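Local coordinates for chain length determinant protein (Shigella flexneri, PDB 4ZM5) that probably regulates the chain length of the lipopolysaccharide O antigen, as a polysaccharide co-polymerase of the inner membrane, at residues K5-T9 and P236-D240; S8-Q14 and R228-T234; L128-L132 and N203-R208. The protein carries 1 engineered substitution. All coordinates share one frame; numbering follows the deposited sequence.

How the contacts relate
Contacts 1 and 2 follow each other along strand 6-13, their centres about 15 Å apart, and share Ser-8 and Thr-9. Contact 2 pairs strand 6-13 with 228-229 in the antiparallel sheet; contact 1 lays the C-terminal tail on the start of the same strand. Contact 3 is far along the molecule, its centre about 58 Å from that of contact 1 and about 44 Å from that of contact 2. It joins the long helix 91-159 to helix 202-215. In sequence it is nested inside the loop closed by the other two. The sheet end thus brings both termini together, as expected near the membrane in this family, while the long helix 91-159 extends away. All three contacts also touch the second subunit.

Contact 1. Residues K5-T9 and P236-D240; sequences KWTST and PIRRD
The C-terminal tail 236-240, without regular strand, clasps the start of strand 6-13 in the antiparallel sheet, Arg-239 and Pro-236 meeting Trp-6. The tail curls round the indole of Trp-6. Arg-239 CG sits over the five-membered ring, 3.8 Å from its centroid and 18° off the normal, a CH-pi contact. The benzo end meets tail backbone, with CZ3 of Trp-6 3.4 Å from C of Arg-238. Pro-236 comes to the ring edge, its CB in the ring plane. With CG of Trp-6 anti to its carbonyl carbon (chi1 -56°), the indole reaches into this curve. The guanidinium of Arg-239 has Trp-6 NE1 over one face, but the two planes are steeply inclined, so this is no parallel stack. Its NH1 lies 3.3 Å from CD of Lys-5, and the two basic chains run along each other. NZ of Lys-5 and NH1 of Arg-239 are 4.5 Å apart, probably mildly unfavourable on this exposed surface. Asp-240 ties the tail down. Its N donates to Lys-5 O at 2.6 Å. Its OD1 accepts from Thr-7 OG1 at 2.5 Å, on the syn side and 29° out of the carboxylate plane. A water accepts from Thr-7 N and donates to Arg-238 O and Asp-240 OD2, bridging strand and tail. Arg-238 also bonds to Gln-63 of the second subunit. Trp-6 bonds by its backbone to Gly-88 and packs on Ala-91 of helix 91-159, and Thr-7 touches Val-87 of strand 82-88.

Contact 2. Residues S8-Q14 and R228-T234; sequences STAIITQ and RYVMKPT
Arg-228 and Thr-13 pair by two backbone bonds, and their side chains leave the strands together. CB of Arg-228 lies 3.5 Å from Gln-14 O. The chain then bends at chi3 (81°), which brings the guanidinium back beside Thr-13. NE donates to a water at 3.1 Å, in the guanidinium plane, and that water donates to Gln-14 O. CZ is 3.7 Å from CG2 of Thr-13, and NH2 ends 3.4 Å from the same methyl, which covers one guanidinium face. Further along, the register shifts by one at a classic beta bulge, in which Val-230 and Met-231 both face Ile-11. Ile-11 O is gripped twice, by Val-230 N at 2.8 Å, tilted from the carbonyl plane, and by Met-231 N in that plane on a lone pair. Val-230 CB rests against Ile-11 CG2, and CE of Met-231 packs on Ile-11 CG1 and Thr-9 CG2. On the other face the side chains of Ile-12 and Tyr-229 run together, and Ile-12 CD1 meets CE1 of Tyr-229 at 3.6 Å, obliquely to the ring. Beyond Met-231 the loop residue Thr-234 is bonded to the strand. Its OG1 accepts from Thr-9 N, its N donates to Thr-9 O, and its O takes the Ser-8 hydroxyl on a lone pair at 2.7 Å. Strand 82-88 bonds the other edge of strand 6-13, through Tyr-86, Val-84 and Leu-82.

Contact 3. Residues L128-L132 and N203-R208; sequences LQDSL and NYYQTR
Leu-128 lies level with Thr-207, and Leu-132 with Tyr-204, across two nearly antiparallel helix segments whose axes approach to 9.7 Å with 148° between their directions. Thr-207 points at the partner helix. Its CG2, anti to its own backbone N, is the branch that makes the contact. This methyl lies 3.6 Å from Leu-128 O and 3.8 Å from CD2 of Leu-128, and it also meets Leu-132 CD2. The OG1 branch turns back along its own helix and donates to Asn-203 O at 2.7 Å, from 48° above the carbonyl plane. Asn-203 O accepts the Thr-207 backbone N as well. Leu-132 and Thr-207 overlap head to tail. CD2 of Leu-132 reaches the backbone of the other helix, 3.5 Å from Tyr-204 O and 3.6 Å from Arg-208 N. The same methyl approaches CE1 of Tyr-204 at 3.5 Å, obliquely to the ring. Tyr-204 OH itself bonds to Glu-136, further along helix 91-159, and Arg-208 forms a salt bridge to Glu-141 of the second subunit. A water bonds Ser-131 OG and weakly donates to Thr-207 OG1. Ser-131 OG also bonds Gln-135 of its own helix. No direct hydrogen bond crosses between the two segments. The threonine hydroxyl is satisfied within its own helix, so the interface is joined by methyl groups packed on one another, on backbone and on a ring, with polar links left to the water and to flanking residues.

Contact 1. Residues K5-T9 and P236-D240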
ATOM      1  N   LYS B   5     -44.530   9.670 -13.627  1.00 50.12           N
ATOM      2  CA  LYS B   5     -45.587   9.665 -12.616  1.00 50.97           C
ATOM      3  C   LYS B   5     -45.043   9.793 -11.152  1.00 53.16           C
ATOM      4  O   LYS B   5     -45.071  10.909 -10.642  1.00 51.38           O
ATOM      5  CB  LYS B   5     -46.501   8.438 -12.774  1.00 56.71           C
ATOM      6  CG  LYS B   5     -47.756   8.784 -13.546  1.00 68.82           C
ATOM      7  CD  LYS B   5     -48.449   7.585 -14.111  1.00 80.50           C
ATOM      8  CE  LYS B   5     -49.594   8.053 -14.965  1.00 92.84           C
ATOM      9  NZ  LYS B   5     -50.207   6.935 -15.724  1.00108.61           N
ATOM     10  N   TRP B   6     -44.575   8.703 -10.468  1.00 49.56           N
ATOM     11  CA  TRP B   6     -44.102   8.827  -9.059  1.00 46.82           C
ATOM     12  C   TRP B   6     -42.591   8.617  -8.959  1.00 49.47           C
ATOM     13  O   TRP B   6     -42.082   7.614  -9.455  1.00 50.68           O
ATOM     14  CB  TRP B   6     -44.822   7.838  -8.115  1.00 46.72           C
ATOM     15  CG  TRP B   6     -46.318   7.933  -8.126  1.00 49.77           C
ATOM     16  CD1 TRP B   6     -47.160   7.519  -9.117  1.00 55.09           C
ATOM     17  CD2 TRP B   6     -47.153   8.428  -7.072  1.00 49.74           C
ATOM     18  NE1 TRP B   6     -48.466   7.731  -8.750  1.00 56.37           N
ATOM     19  CE2 TRP B   6     -48.494   8.279  -7.495  1.00 56.50           C
ATOM     20  CE3 TRP B   6     -46.900   8.990  -5.811  1.00 48.75           C
ATOM     21  CZ2 TRP B   6     -49.582   8.686  -6.706  1.00 56.87           C
ATOM     22  CZ3 TRP B   6     -47.976   9.333  -5.007  1.00 51.43           C
ATOM     23  CH2 TRP B   6     -49.299   9.219  -5.470  1.00 54.88           C
ATOM     24  N   THR B   7     -41.874   9.556  -8.311  1.00 43.75           N
ATOM     25  CA  THR B   7     -40.420   9.470  -8.167  1.00 40.96           C
ATOM     26  C   THR B   7     -40.007   9.092  -6.731  1.00 44.29           C
ATOM     27  O   THR B   7     -40.361   9.766  -5.763  1.00 45.16           O
ATOM     28  CB  THR B   7     -39.724  10.779  -8.629  1.00 38.17           C
ATOM     29  OG1 THR B   7     -40.094  11.048  -9.970  1.00 40.30           O
ATOM     30  CG2 THR B   7     -38.195  10.693  -8.607  1.00 28.57           C
ATOM     31  N   SER B   8     -39.236   8.012  -6.622  1.00 39.31           N
ATOM     32  CA  SER B   8     -38.619   7.582  -5.376  1.00 38.08           C
ATOM     33  C   SER B   8     -37.158   7.969  -5.416  1.00 39.51           C
ATOM     34  O   SER B   8     -36.491   7.776  -6.436  1.00 36.39           O
ATOM     35  CB  SER B   8     -38.753   6.089  -5.160  1.00 41.66           C
ATOM     36  OG  SER B   8     -38.166   5.725  -3.920  1.00 46.50           O
ATOM     37  N   THR B   9     -36.674   8.555  -4.324  1.00 36.35           N
ATOM     38  CA  THR B   9     -35.310   9.057  -4.245  1.00 34.33           C
ATOM     39  C   THR B   9     -34.585   8.467  -3.046  1.00 37.84           C
ATOM     40  O   THR B   9     -35.177   8.266  -1.979  1.00 38.59           O
ATOM     41  CB  THR B   9     -35.341  10.606  -4.174  1.00 34.49           C
ATOM     42  OG1 THR B   9     -36.035  11.099  -5.301  1.00 35.04           O
ATOM     43  CG2 THR B   9     -33.973  11.228  -4.197  1.00 30.44           C
ATOM     44  N   PRO B 236     -42.928   8.492  -2.188  1.00 43.65           N
ATOM     45  CA  PRO B 236     -43.488   9.790  -2.605  1.00 44.34           C
ATOM     46  C   PRO B 236     -44.942   9.955  -2.131  1.00 51.46           C
ATOM     47  O   PRO B 236     -45.758   9.039  -2.274  1.00 53.07           O
ATOM     48  CB  PRO B 236     -43.360   9.775  -4.135  1.00 46.90           C
ATOM     49  CG  PRO B 236     -43.191   8.355  -4.507  1.00 50.58           C
ATOM     50  CD  PRO B 236     -42.542   7.668  -3.352  1.00 44.91           C
ATOM     51  N   ILE B 237     -45.244  11.103  -1.507  1.00 48.00           N
ATOM     52  CA  ILE B 237     -46.546  11.415  -0.938  1.00 48.73           C
ATOM     53  C   ILE B 237     -47.518  11.820  -2.064  1.00 55.23           C
ATOM     54  O   ILE B 237     -48.726  11.637  -1.917  1.00 57.40           O
ATOM     55  CB  ILE B 237     -46.378  12.500   0.174  1.00 51.12           C
ATOM     56  CG1 ILE B 237     -47.514  12.454   1.210  1.00 52.61           C
ATOM     57  CG2 ILE B 237     -46.130  13.919  -0.377  1.00 51.96           C
ATOM     58  CD1 ILE B 237     -47.181  13.116   2.580  1.00 60.03           C
ATOM     59  N   ARG B 238     -46.985  12.318  -3.199  1.00 51.31           N
ATOM     60  CA  ARG B 238     -47.767  12.758  -4.349  1.00 52.36           C
ATOM     61  C   ARG B 238     -46.979  12.534  -5.659  1.00 57.79           C
ATOM     62  O   ARG B 238     -45.753  12.362  -5.628  1.00 55.37           O
ATOM     63  CB  ARG B 238     -48.216  14.226  -4.189  1.00 49.48           C
ATOM     64  CG  ARG B 238     -47.120  15.250  -4.348  1.00 56.24           C
ATOM     65  CD  ARG B 238     -47.581  16.666  -4.024  1.00 63.82           C
ATOM     66  NE  ARG B 238     -47.903  16.896  -2.608  1.00 75.35           N
ATOM     67  CZ  ARG B 238     -47.011  17.071  -1.632  1.00 87.51           C
ATOM     68  NH1 ARG B 238     -45.706  16.963  -1.882  1.00 67.17           N
ATOM     69  NH2 ARG B 238     -47.417  17.285  -0.387  1.00 72.93           N
ATOM     70  N   ARG B 239     -47.715  12.466  -6.796  1.00 58.01           N
ATOM     71  CA  ARG B 239     -47.218  12.276  -8.170  1.00 59.11           C
ATOM     72  C   ARG B 239     -46.283  13.434  -8.600  1.00 62.75           C
ATOM     73  O   ARG B 239     -46.164  14.425  -7.873  1.00 62.39           O
ATOM     74  CB  ARG B 239     -48.429  12.198  -9.128  1.00 64.20           C
ATOM     75  CG  ARG B 239     -48.373  11.040 -10.122  1.00 76.45           C
ATOM     76  CD  ARG B 239     -49.512  11.067 -11.135  1.00 89.38           C
ATOM     77  NE  ARG B 239     -50.757  10.481 -10.619  1.00 97.45           N
ATOM     78  CZ  ARG B 239     -51.147   9.221 -10.812  1.00105.44           C
ATOM     79  NH1 ARG B 239     -50.391   8.382 -11.507  1.00 89.47           N
ATOM     80  NH2 ARG B 239     -52.293   8.789 -10.303  1.00 86.23           N
ATOM     81  N   ASP B 240     -45.628  13.318  -9.778  1.00 58.79           N
ATOM     82  CA  ASP B 240     -44.760  14.378 -10.314  1.00 57.61           C
ATOM     83  C   ASP B 240     -45.533  15.273 -11.294  1.00 64.42           C
ATOM     84  O   ASP B 240     -46.275  14.747 -12.137  1.00 65.87           O
ATOM     85  CB  ASP B 240     -43.511  13.813 -11.024  1.00 57.80           C
ATOM     86  CG  ASP B 240     -42.699  12.765 -10.288  1.00 59.90           C
ATOM     87  OD1 ASP B 240     -42.315  11.777 -10.923  1.00 58.39           O
ATOM     88  OD2 ASP B 240     -42.420  12.957  -9.083  1.00 64.15           O
TER
HETATM   89  O   HOH W   1     -43.232  11.710  -6.806  1.00 42.47           O

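Contact 2. Residues S8-Q14 and R228-T234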
ATOM      1  N   SER B   8     -39.236   8.012  -6.622  1.00 39.31           N
ATOM      2  CA  SER B   8     -38.619   7.582  -5.376  1.00 38.08           C
ATOM      3  C   SER B   8     -37.158   7.969  -5.416  1.00 39.51           C
ATOM      4  O   SER B   8     -36.491   7.776  -6.436  1.00 36.39           O
ATOM      5  CB  SER B   8     -38.753   6.089  -5.160  1.00 41.66           C
ATOM      6  OG  SER B   8     -38.166   5.725  -3.920  1.00 46.50           O
ATOM      7  N   THR B   9     -36.674   8.555  -4.324  1.00 36.35           N
ATOM      8  CA  THR B   9     -35.310   9.057  -4.245  1.00 34.33           C
ATOM      9  C   THR B   9     -34.585   8.467  -3.046  1.00 37.84           C
ATOM     10  O   THR B   9     -35.177   8.266  -1.979  1.00 38.59           O
ATOM     11  CB  THR B   9     -35.341  10.606  -4.174  1.00 34.49           C
ATOM     12  OG1 THR B   9     -36.035  11.099  -5.301  1.00 35.04           O
ATOM     13  CG2 THR B   9     -33.973  11.228  -4.197  1.00 30.44           C
ATOM     14  N   ALA B  10     -33.284   8.241  -3.233  1.00 32.87           N
ATOM     15  CA  ALA B  10     -32.341   7.803  -2.208  1.00 32.27           C
ATOM     16  C   ALA B  10     -31.051   8.603  -2.358  1.00 35.71           C
ATOM     17  O   ALA B  10     -30.726   9.040  -3.470  1.00 36.75           O
ATOM     18  CB  ALA B  10     -32.073   6.308  -2.314  1.00 33.09           C
ATOM     19  N   ILE B  11     -30.353   8.860  -1.244  1.00 29.51           N
ATOM     20  CA  ILE B  11     -29.069   9.570  -1.281  1.00 27.08           C
ATOM     21  C   ILE B  11     -28.046   8.664  -0.646  1.00 29.41           C
ATOM     22  O   ILE B  11     -28.207   8.220   0.487  1.00 28.69           O
ATOM     23  CB  ILE B  11     -29.078  10.998  -0.674  1.00 28.62           C
ATOM     24  CG1 ILE B  11     -30.111  11.883  -1.405  1.00 28.20           C
ATOM     25  CG2 ILE B  11     -27.683  11.611  -0.764  1.00 28.54           C
ATOM     26  CD1 ILE B  11     -30.488  13.163  -0.730  1.00 27.97           C
ATOM     27  N   ILE B  12     -26.999   8.402  -1.394  1.00 27.85           N
ATOM     28  CA  ILE B  12     -25.948   7.485  -1.008  1.00 30.66           C
ATOM     29  C   ILE B  12     -24.580   8.191  -1.047  1.00 36.21           C
ATOM     30  O   ILE B  12     -24.363   9.074  -1.883  1.00 35.52           O
ATOM     31  CB  ILE B  12     -26.105   6.289  -1.987  1.00 35.44           C
ATOM     32  CG1 ILE B  12     -26.927   5.174  -1.331  1.00 37.89           C
ATOM     33  CG2 ILE B  12     -24.823   5.801  -2.681  1.00 36.94           C
ATOM     34  CD1 ILE B  12     -27.607   4.163  -2.322  1.00 56.31           C
ATOM     35  N   THR B  13     -23.693   7.864  -0.076  1.00 33.53           N
ATOM     36  CA  THR B  13     -22.340   8.440  -0.057  1.00 32.46           C
ATOM     37  C   THR B  13     -21.331   7.316   0.266  1.00 34.45           C
ATOM     38  O   THR B  13     -21.714   6.146   0.388  1.00 32.02           O
ATOM     39  CB  THR B  13     -22.217   9.694   0.845  1.00 27.38           C
ATOM     40  OG1 THR B  13     -21.003  10.365   0.515  1.00 25.52           O
ATOM     41  CG2 THR B  13     -22.243   9.385   2.331  1.00 23.79           C
ATOM     42  N   GLN B  14     -20.047   7.690   0.376  1.00 31.24           N
ATOM     43  CA  GLN B  14     -18.973   6.760   0.683  1.00 30.83           C
ATOM     44  C   GLN B  14     -19.227   6.098   2.030  1.00 34.47           C
ATOM     45  O   GLN B  14     -19.842   6.706   2.928  1.00 32.92           O
ATOM     46  CB  GLN B  14     -17.602   7.470   0.676  1.00 31.53           C
ATOM     47  CG  GLN B  14     -17.395   8.516   1.763  1.00 32.85           C
ATOM     48  CD  GLN B  14     -16.170   9.372   1.555  1.00 42.47           C
ATOM     49  OE1 GLN B  14     -15.388   9.190   0.621  1.00 42.65           O
ATOM     50  NE2 GLN B  14     -15.991  10.351   2.412  1.00 28.95           N
ATOM     51  N   ARG B 228     -22.972   4.122   2.132  1.00 31.55           N
ATOM     52  CA  ARG B 228     -23.661   4.508   3.346  1.00 31.69           C
ATOM     53  C   ARG B 228     -24.854   5.326   2.911  1.00 37.64           C
ATOM     54  O   ARG B 228     -24.717   6.173   2.021  1.00 38.17           O
ATOM     55  CB  ARG B 228     -22.717   5.309   4.258  1.00 30.46           C
ATOM     56  CG  ARG B 228     -23.402   5.941   5.443  1.00 40.92           C
ATOM     57  CD  ARG B 228     -22.448   6.686   6.342  1.00 45.41           C
ATOM     58  NE  ARG B 228     -22.104   8.029   5.878  1.00 52.02           N
ATOM     59  CZ  ARG B 228     -22.876   9.109   6.000  1.00 55.63           C
ATOM     60  NH1 ARG B 228     -24.104   9.006   6.505  1.00 42.30           N
ATOM     61  NH2 ARG B 228     -22.433  10.291   5.614  1.00 33.80           N
ATOM     62  N   TYR B 229     -26.033   5.060   3.484  1.00 34.11           N
ATOM     63  CA  TYR B 229     -27.203   5.842   3.130  1.00 33.09           C
ATOM     64  C   TYR B 229     -27.201   7.144   3.872  1.00 35.99           C
ATOM     65  O   TYR B 229     -26.936   7.184   5.073  1.00 36.54           O
ATOM     66  CB  TYR B 229     -28.517   5.112   3.449  1.00 34.55           C
ATOM     67  CG  TYR B 229     -28.976   4.068   2.456  1.00 35.89           C
ATOM     68  CD1 TYR B 229     -29.477   4.435   1.207  1.00 37.04           C
ATOM     69  CD2 TYR B 229     -29.045   2.723   2.815  1.00 37.31           C
ATOM     70  CE1 TYR B 229     -29.962   3.476   0.313  1.00 38.06           C
ATOM     71  CE2 TYR B 229     -29.522   1.759   1.929  1.00 37.74           C
ATOM     72  CZ  TYR B 229     -29.988   2.141   0.686  1.00 46.25           C
ATOM     73  OH  TYR B 229     -30.478   1.182  -0.153  1.00 54.95           O
ATOM     74  N   VAL B 230     -27.512   8.207   3.155  1.00 30.12           N
ATOM     75  CA  VAL B 230     -27.743   9.523   3.707  1.00 28.66           C
ATOM     76  C   VAL B 230     -29.264   9.563   3.908  1.00 34.75           C
ATOM     77  O   VAL B 230     -29.752  10.011   4.954  1.00 35.41           O
ATOM     78  CB  VAL B 230     -27.187  10.653   2.801  1.00 29.99           C
ATOM     79  CG1 VAL B 230     -27.703  12.013   3.243  1.00 29.52           C
ATOM     80  CG2 VAL B 230     -25.675  10.653   2.784  1.00 28.77           C
ATOM     81  N   MET B 231     -29.993   9.007   2.914  1.00 31.32           N
ATOM     82  CA  MET B 231     -31.441   8.891   2.859  1.00 30.98           C
ATOM     83  C   MET B 231     -31.821   7.612   2.104  1.00 35.29           C
ATOM     84  O   MET B 231     -31.424   7.441   0.947  1.00 34.60           O
ATOM     85  CB  MET B 231     -32.020  10.142   2.164  1.00 33.18           C
ATOM     86  CG  MET B 231     -33.514  10.264   2.239  1.00 37.05           C
ATOM     87  SD  MET B 231     -34.089  11.673   1.266  1.00 41.28           S
ATOM     88  CE  MET B 231     -33.814  11.051  -0.371  1.00 38.71           C
ATOM     89  N   LYS B 232     -32.604   6.726   2.748  1.00 33.19           N
ATOM     90  CA  LYS B 232     -33.086   5.475   2.133  1.00 33.68           C
ATOM     91  C   LYS B 232     -34.184   5.788   1.081  1.00 39.56           C
ATOM     92  O   LYS B 232     -34.700   6.905   1.122  1.00 38.53           O
ATOM     93  CB  LYS B 232     -33.596   4.520   3.207  1.00 35.88           C
ATOM     94  CG  LYS B 232     -32.492   4.132   4.203  1.00 44.91           C
ATOM     95  CD  LYS B 232     -32.840   2.880   4.949  1.00 49.46           C
ATOM     96  CE  LYS B 232     -31.730   2.425   5.849  1.00 64.82           C
ATOM     97  NZ  LYS B 232     -31.995   1.061   6.388  1.00 78.50           N
ATOM     98  N   PRO B 233     -34.550   4.877   0.115  1.00 38.11           N
ATOM     99  CA  PRO B 233     -35.579   5.250  -0.888  1.00 39.01           C
ATOM    100  C   PRO B 233     -36.870   5.777  -0.257  1.00 45.28           C
ATOM    101  O   PRO B 233     -37.431   5.161   0.660  1.00 45.94           O
ATOM    102  CB  PRO B 233     -35.828   3.954  -1.670  1.00 40.89           C
ATOM    103  CG  PRO B 233     -34.581   3.194  -1.520  1.00 43.43           C
ATOM    104  CD  PRO B 233     -34.049   3.508  -0.139  1.00 37.99           C
ATOM    105  N   THR B 234     -37.284   6.974  -0.704  1.00 41.66           N
ATOM    106  CA  THR B 234     -38.483   7.635  -0.198  1.00 41.69           C
ATOM    107  C   THR B 234     -39.751   7.019  -0.748  1.00 46.49           C
ATOM    108  O   THR B 234     -39.743   6.412  -1.817  1.00 46.95           O
ATOM    109  CB  THR B 234     -38.506   9.133  -0.540  1.00 46.36           C
ATOM    110  OG1 THR B 234     -38.505   9.323  -1.956  1.00 47.14           O
ATOM    111  CG2 THR B 234     -37.412   9.921   0.142  1.00 44.43           C
TER
HETATM  112  O   HOH W   2     -19.173   8.417   5.102  1.00 39.28           O

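Contact 3. Residues L128-L132 and N203-R208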
ATOM      1  N   LEU B 128       5.755 -10.681  -1.608  1.00 45.26           N
ATOM      2  CA  LEU B 128       6.372 -11.116  -0.350  1.00 44.66           C
ATOM      3  C   LEU B 128       7.220 -12.384  -0.519  1.00 48.65           C
ATOM      4  O   LEU B 128       8.288 -12.466   0.083  1.00 46.59           O
ATOM      5  CB  LEU B 128       5.340 -11.325   0.761  1.00 44.62           C
ATOM      6  CG  LEU B 128       4.613 -10.070   1.269  1.00 49.78           C
ATOM      7  CD1 LEU B 128       3.775 -10.410   2.450  1.00 50.69           C
ATOM      8  CD2 LEU B 128       5.580  -8.948   1.672  1.00 52.10           C
ATOM      9  N   GLN B 129       6.764 -13.343  -1.348  1.00 47.59           N
ATOM     10  CA  GLN B 129       7.493 -14.583  -1.630  1.00 48.23           C
ATOM     11  C   GLN B 129       8.750 -14.275  -2.441  1.00 53.56           C
ATOM     12  O   GLN B 129       9.785 -14.897  -2.193  1.00 53.96           O
ATOM     13  CB  GLN B 129       6.607 -15.598  -2.359  1.00 50.06           C
ATOM     14  CG  GLN B 129       5.588 -16.256  -1.435  1.00 59.16           C
ATOM     15  CD  GLN B 129       4.534 -17.082  -2.140  1.00 69.27           C
ATOM     16  OE1 GLN B 129       4.140 -16.819  -3.292  1.00 64.50           O
ATOM     17  NE2 GLN B 129       4.002 -18.061  -1.420  1.00 55.81           N
ATOM     18  N   ASP B 130       8.667 -13.287  -3.374  1.00 49.51           N
ATOM     19  CA  ASP B 130       9.787 -12.824  -4.185  1.00 50.08           C
ATOM     20  C   ASP B 130      10.843 -12.179  -3.288  1.00 52.88           C
ATOM     21  O   ASP B 130      12.037 -12.411  -3.479  1.00 54.27           O
ATOM     22  CB  ASP B 130       9.312 -11.837  -5.266  1.00 53.70           C
ATOM     23  CG  ASP B 130       8.662 -12.444  -6.505  1.00 71.36           C
ATOM     24  OD1 ASP B 130       8.204 -13.612  -6.433  1.00 73.52           O
ATOM     25  OD2 ASP B 130       8.551 -11.724  -7.531  1.00 79.09           O
ATOM     26  N   SER B 131      10.389 -11.403  -2.293  1.00 46.91           N
ATOM     27  CA  SER B 131      11.225 -10.716  -1.313  1.00 45.34           C
ATOM     28  C   SER B 131      11.948 -11.740  -0.407  1.00 46.52           C
ATOM     29  O   SER B 131      13.159 -11.623  -0.235  1.00 46.58           O
ATOM     30  CB  SER B 131      10.381  -9.743  -0.486  1.00 47.42           C
ATOM     31  OG  SER B 131      11.127  -9.039   0.494  1.00 52.85           O
ATOM     32  N   LEU B 132      11.225 -12.757   0.126  1.00 40.57           N
ATOM     33  CA  LEU B 132      11.817 -13.786   1.005  1.00 39.07           C
ATOM     34  C   LEU B 132      12.855 -14.617   0.277  1.00 42.31           C
ATOM     35  O   LEU B 132      13.922 -14.851   0.834  1.00 43.00           O
ATOM     36  CB  LEU B 132      10.773 -14.722   1.635  1.00 38.49           C
ATOM     37  CG  LEU B 132       9.779 -14.100   2.594  1.00 43.02           C
ATOM     38  CD1 LEU B 132       8.630 -15.038   2.838  1.00 43.64           C
ATOM     39  CD2 LEU B 132      10.438 -13.627   3.906  1.00 44.03           C
ATOM     40  N   ASN B 203      13.997  -7.068   8.346  1.00 44.25           N
ATOM     41  CA  ASN B 203      12.935  -7.026   7.348  1.00 44.37           C
ATOM     42  C   ASN B 203      12.479  -8.450   7.002  1.00 45.45           C
ATOM     43  O   ASN B 203      11.278  -8.671   6.810  1.00 45.20           O
ATOM     44  CB  ASN B 203      13.414  -6.308   6.081  1.00 48.98           C
ATOM     45  CG  ASN B 203      12.454  -6.445   4.911  1.00 75.74           C
ATOM     46  OD1 ASN B 203      11.453  -5.722   4.801  1.00 76.80           O
ATOM     47  ND2 ASN B 203      12.700  -7.429   4.046  1.00 60.67           N
ATOM     48  N   TYR B 204      13.439  -9.406   6.897  1.00 39.28           N
ATOM     49  CA  TYR B 204      13.133 -10.797   6.565  1.00 36.71           C
ATOM     50  C   TYR B 204      12.011 -11.367   7.445  1.00 37.66           C
ATOM     51  O   TYR B 204      11.037 -11.923   6.917  1.00 36.21           O
ATOM     52  CB  TYR B 204      14.383 -11.684   6.659  1.00 36.24           C
ATOM     53  CG  TYR B 204      14.105 -13.128   6.308  1.00 36.86           C
ATOM     54  CD1 TYR B 204      13.950 -13.529   4.976  1.00 38.80           C
ATOM     55  CD2 TYR B 204      13.973 -14.094   7.303  1.00 36.86           C
ATOM     56  CE1 TYR B 204      13.663 -14.855   4.648  1.00 37.42           C
ATOM     57  CE2 TYR B 204      13.710 -15.430   6.983  1.00 37.48           C
ATOM     58  CZ  TYR B 204      13.536 -15.797   5.655  1.00 42.17           C
ATOM     59  OH  TYR B 204      13.285 -17.103   5.338  1.00 41.61           O
ATOM     60  N   TYR B 205      12.155 -11.211   8.775  1.00 34.58           N
ATOM     61  CA  TYR B 205      11.211 -11.723   9.758  1.00 35.13           C
ATOM     62  C   TYR B 205       9.908 -10.996   9.647  1.00 43.80           C
ATOM     63  O   TYR B 205       8.880 -11.666   9.734  1.00 47.09           O
ATOM     64  CB  TYR B 205      11.780 -11.682  11.184  1.00 36.23           C
ATOM     65  CG  TYR B 205      13.166 -12.282  11.279  1.00 35.72           C
ATOM     66  CD1 TYR B 205      13.400 -13.612  10.925  1.00 36.18           C
ATOM     67  CD2 TYR B 205      14.258 -11.505  11.656  1.00 36.84           C
ATOM     68  CE1 TYR B 205      14.679 -14.158  10.968  1.00 34.14           C
ATOM     69  CE2 TYR B 205      15.546 -12.045  11.708  1.00 36.39           C
ATOM     70  CZ  TYR B 205      15.749 -13.374  11.368  1.00 41.12           C
ATOM     71  OH  TYR B 205      17.008 -13.926  11.443  1.00 42.38           O
ATOM     72  N   GLN B 206       9.920  -9.677   9.340  1.00 40.24           N
ATOM     73  CA  GLN B 206       8.677  -8.934   9.121  1.00 40.87           C
ATOM     74  C   GLN B 206       7.930  -9.553   7.937  1.00 46.34           C
ATOM     75  O   GLN B 206       6.780  -9.974   8.084  1.00 47.65           O
ATOM     76  CB  GLN B 206       8.916  -7.428   8.874  1.00 43.24           C
ATOM     77  CG  GLN B 206       9.724  -6.709   9.936  1.00 51.64           C
ATOM     78  CD  GLN B 206       9.788  -5.214   9.710  1.00 70.44           C
ATOM     79  OE1 GLN B 206       8.755  -4.532   9.591  1.00 58.67           O
ATOM     80  NE2 GLN B 206      11.014  -4.663   9.710  1.00 61.80           N
ATOM     81  N   THR B 207       8.612  -9.670   6.793  1.00 42.29           N
ATOM     82  CA  THR B 207       8.089 -10.208   5.534  1.00 42.62           C
ATOM     83  C   THR B 207       7.494 -11.626   5.712  1.00 46.87           C
ATOM     84  O   THR B 207       6.410 -11.912   5.199  1.00 46.98           O
ATOM     85  CB  THR B 207       9.205 -10.203   4.478  1.00 50.00           C
ATOM     86  OG1 THR B 207       9.850  -8.935   4.485  1.00 51.98           O
ATOM     87  CG2 THR B 207       8.699 -10.491   3.093  1.00 51.24           C
ATOM     88  N   ARG B 208       8.196 -12.496   6.446  1.00 43.22           N
ATOM     89  CA  ARG B 208       7.764 -13.873   6.650  1.00 42.09           C
ATOM     90  C   ARG B 208       6.475 -13.932   7.486  1.00 45.67           C
ATOM     91  O   ARG B 208       5.594 -14.754   7.210  1.00 45.91           O
ATOM     92  CB  ARG B 208       8.902 -14.659   7.305  1.00 40.65           C
ATOM     93  CG  ARG B 208       8.706 -16.159   7.220  1.00 46.88           C
ATOM     94  CD  ARG B 208       9.937 -16.901   7.643  1.00 53.06           C
ATOM     95  NE  ARG B 208      10.155 -16.754   9.075  1.00 62.06           N
ATOM     96  CZ  ARG B 208      11.108 -17.374   9.752  1.00 79.61           C
ATOM     97  NH1 ARG B 208      11.942 -18.203   9.133  1.00 71.21           N
ATOM     98  NH2 ARG B 208      11.226 -17.187  11.058  1.00 64.78           N
TER
HETATM   99  O   HOH W   3       9.522  -6.679   1.850  1.00 54.85           O